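Local atomic coordinates of Mlr3007 protein (Mesorhizobium loti, PDB entry 3QQM), a protein that probably transfers amino groups between branched-chain amino acids and 2-oxoglutarate, using pyridoxal 5'-phosphate as its cofactor. Residues Leu31-Asp34 and Arg35-Arg39. Sequence-based numbering, arbitrary orientation.
Sequences LRFD and RHLAR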
ATOM      1  N   LEU A  31      11.675   8.080  -0.678  1.00 19.12           N
ATOM      2  CA  LEU A  31      11.083   8.141  -1.993  1.00 19.25           C
ATOM      3  C   LEU A  31       9.606   8.571  -1.806  1.00 18.35           C
ATOM      4  O   LEU A  31       8.928   8.093  -0.900  1.00 17.01           O
ATOM      5  CB  LEU A  31      11.204   6.777  -2.671  1.00 19.68           C
ATOM      6  CG  LEU A  31      11.103   6.649  -4.183  1.00 21.16           C
ATOM      7  CD1 LEU A  31      12.115   7.566  -4.895  1.00 21.58           C
ATOM      8  CD2 LEU A  31      11.321   5.168  -4.619  1.00 21.24           C
ATOM      9  N   ARG A  32       9.165   9.549  -2.605  1.00 18.03           N
ATOM     10  CA  ARG A  32       7.786  10.041  -2.550  1.00 17.81           C
ATOM     11  C   ARG A  32       7.419  10.566  -1.151  1.00 17.24           C
ATOM     12  O   ARG A  32       6.275  10.482  -0.724  1.00 16.22           O
ATOM     13  CB  ARG A  32       6.803   8.937  -3.008  1.00 17.40           C
ATOM     14  CG  ARG A  32       6.846   8.669  -4.494  1.00 17.93           C
ATOM     15  CD  ARG A  32       5.962   7.477  -4.885  1.00 17.99           C
ATOM     16  NE  ARG A  32       6.621   6.219  -4.570  1.00 17.64           N
ATOM     17  CZ  ARG A  32       7.492   5.629  -5.383  1.00 18.28           C
ATOM     18  NH1 ARG A  32       7.769   6.161  -6.580  1.00 17.30           N
ATOM     19  NH2 ARG A  32       8.069   4.494  -5.013  1.00 18.43           N
ATOM     20  N   PHE A  33       8.418  11.144  -0.481  1.00 17.42           N
ATOM     21  CA  PHE A  33       8.277  11.649   0.875  1.00 17.31           C
ATOM     22  C   PHE A  33       7.110  12.584   1.046  1.00 16.92           C
ATOM     23  O   PHE A  33       6.306  12.383   1.926  1.00 16.43           O
ATOM     24  CB  PHE A  33       9.593  12.315   1.327  1.00 17.85           C
ATOM     25  CG  PHE A  33       9.678  12.623   2.823  1.00 17.89           C
ATOM     26  CD1 PHE A  33       8.985  11.862   3.770  1.00 17.23           C
ATOM     27  CD2 PHE A  33      10.657  13.500   3.286  1.00 18.29           C
ATOM     28  CE1 PHE A  33       9.148  12.111   5.136  1.00 17.36           C
ATOM     29  CE2 PHE A  33      10.835  13.729   4.653  1.00 18.14           C
ATOM     30  CZ  PHE A  33      10.081  13.040   5.569  1.00 17.79           C
ATOM     31  N   ASP A  34       6.984  13.576   0.188  1.00 17.37           N
ATOM     32  CA  ASP A  34       5.891  14.522   0.338  1.00 17.77           C
ATOM     33  C   ASP A  34       4.520  13.843   0.168  1.00 16.97           C
ATOM     34  O   ASP A  34       3.594  14.155   0.896  1.00 16.95           O
ATOM     35  CB  ASP A  34       6.064  15.755  -0.552  1.00 18.65           C
ATOM     36  CG  ASP A  34       6.224  15.421  -2.000  1.00 20.49           C
ATOM     37  OD1 ASP A  34       6.169  14.217  -2.356  1.00 22.88           O
ATOM     38  OD2 ASP A  34       6.416  16.371  -2.786  1.00 22.40           O
ATOM     39  N   ARG A  35       4.400  12.913  -0.755  1.00 16.17           N
ATOM     40  CA  ARG A  35       3.143  12.225  -0.896  1.00 15.93           C
ATOM     41  C   ARG A  35       2.811  11.479   0.407  1.00 15.33           C
ATOM     42  O   ARG A  35       1.688  11.545   0.848  1.00 14.83           O
ATOM     43  CB  ARG A  35       3.133  11.284  -2.087  1.00 15.89           C
ATOM     44  CG  ARG A  35       3.205  12.010  -3.449  1.00 16.85           C
ATOM     45  CD  ARG A  35       2.944  11.053  -4.599  1.00 17.45           C
ATOM     46  NE  ARG A  35       2.942  11.734  -5.882  1.00 19.11           N
ATOM     47  CZ  ARG A  35       1.876  12.336  -6.426  1.00 20.15           C
ATOM     48  NH1 ARG A  35       0.718  12.384  -5.781  1.00 19.47           N
ATOM     49  NH2 ARG A  35       1.984  12.938  -7.612  1.00 21.45           N
ATOM     50  N   HIS A  36       3.806  10.823   1.029  1.00 14.85           N
ATOM     51  CA  HIS A  36       3.583  10.078   2.283  1.00 14.30           C
ATOM     52  C   HIS A  36       3.116  10.972   3.421  1.00 14.26           C
ATOM     53  O   HIS A  36       2.193  10.618   4.135  1.00 14.07           O
ATOM     54  CB  HIS A  36       4.828   9.289   2.731  1.00 14.12           C
ATOM     55  CG  HIS A  36       5.118   8.094   1.875  1.00 14.78           C
ATOM     56  ND1 HIS A  36       4.390   6.924   1.960  1.00 13.01           N
ATOM     57  CD2 HIS A  36       6.052   7.886   0.916  1.00 14.23           C
ATOM     58  CE1 HIS A  36       4.848   6.062   1.072  1.00 13.25           C
ATOM     59  NE2 HIS A  36       5.856   6.620   0.428  1.00 13.54           N
ATOM     60  N   LEU A  37       3.780  12.107   3.604  1.00 14.30           N
ATOM     61  CA  LEU A  37       3.417  13.042   4.660  1.00 14.72           C
ATOM     62  C   LEU A  37       2.050  13.692   4.357  1.00 14.38           C
ATOM     63  O   LEU A  37       1.255  13.901   5.249  1.00 14.35           O
ATOM     64  CB  LEU A  37       4.514  14.096   4.839  1.00 15.09           C
ATOM     65  CG  LEU A  37       5.855  13.530   5.309  1.00 14.99           C
ATOM     66  CD1 LEU A  37       6.913  14.596   5.390  1.00 15.17           C
ATOM     67  CD2 LEU A  37       5.703  12.889   6.654  1.00 15.23           C
ATOM     68  N   ALA A  38       1.782  13.981   3.097  1.00 14.24           N
ATOM     69  CA  ALA A  38       0.490  14.558   2.725  1.00 14.56           C
ATOM     70  C   ALA A  38      -0.611  13.616   3.186  1.00 14.31           C
ATOM     71  O   ALA A  38      -1.554  14.048   3.832  1.00 14.38           O
ATOM     72  CB  ALA A  38       0.380  14.804   1.218  1.00 14.15           C
ATOM     73  N   ARG A  39      -0.474  12.331   2.858  1.00 13.84           N
ATOM     74  CA  ARG A  39      -1.456  11.344   3.259  1.00 13.86           C
ATOM     75  C   ARG A  39      -1.567  11.227   4.780  1.00 13.70           C
ATOM     76  O   ARG A  39      -2.655  11.259   5.303  1.00 13.71           O
ATOM     77  CB  ARG A  39      -1.114   9.974   2.699  1.00 13.80           C
ATOM     78  CG  ARG A  39      -2.163   8.919   3.084  1.00 13.87           C
ATOM     79  CD  ARG A  39      -1.990   7.693   2.300  1.00 13.48           C
ATOM     80  NE  ARG A  39      -0.751   6.995   2.613  1.00 12.71           N
ATOM     81  CZ  ARG A  39      -0.300   5.956   1.915  1.00 12.91           C
ATOM     82  NH1 ARG A  39      -0.932   5.566   0.814  1.00 12.99           N
ATOM     83  NH2 ARG A  39       0.835   5.355   2.256  1.00 12.44           N
TER
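Leu37, one turn after Phe33 in helix 33-47, lays CD1 over one face of the Phe33 ring: this methyl sits 3.7 Å from the ring centroid, a CH-pi contact displaced toward CE1 and CZ. The ring can meet it because CG of Phe33 swings anti to the backbone N (chi1 -168°). With an alanine in place of Phe33, the Leu37 methyl would probably lose its aromatic face and a gap would open beside it. The backbone of the first turn closes through Leu37 N to Phe33 O at 3.0 Å and His36 N to Arg32 O at 3.0 Å, the latter reaching the N-cap carbonyl.

The tight side belongs to His36, which is buried. Its CD2 lies 3.4 Å from Leu31 O, which meets the imidazole edge in the ring plane. A bend at chi3 (-78°) brings the Arg32 guanidinium alongside Leu31, with Leu31 CG over one face toward its rim. Ser211 and Glu20 take NE2 and ND1 of His36, while Arg32 reaches Ser211 O and Glu183.

On the solvent side the grip slackens. Ala38 N still bonds Asp34 O at 2.9 Å, but exposed Asp34 offers Arg35 N merely a weak bond from OD1, whose position is doubtful, and the Arg35 guanidinium turns to Asp186 instead.

Arg39, beyond this first turn, hydrogen-bonds a phosphate oxygen of the cofactor-bearing lysine at position 118 and shares Glu20 with His36. Arg32, His36 and Arg39 thus put their polar ends on one side of the helix start, and that side also carries an arginine to the cofactor phosphate.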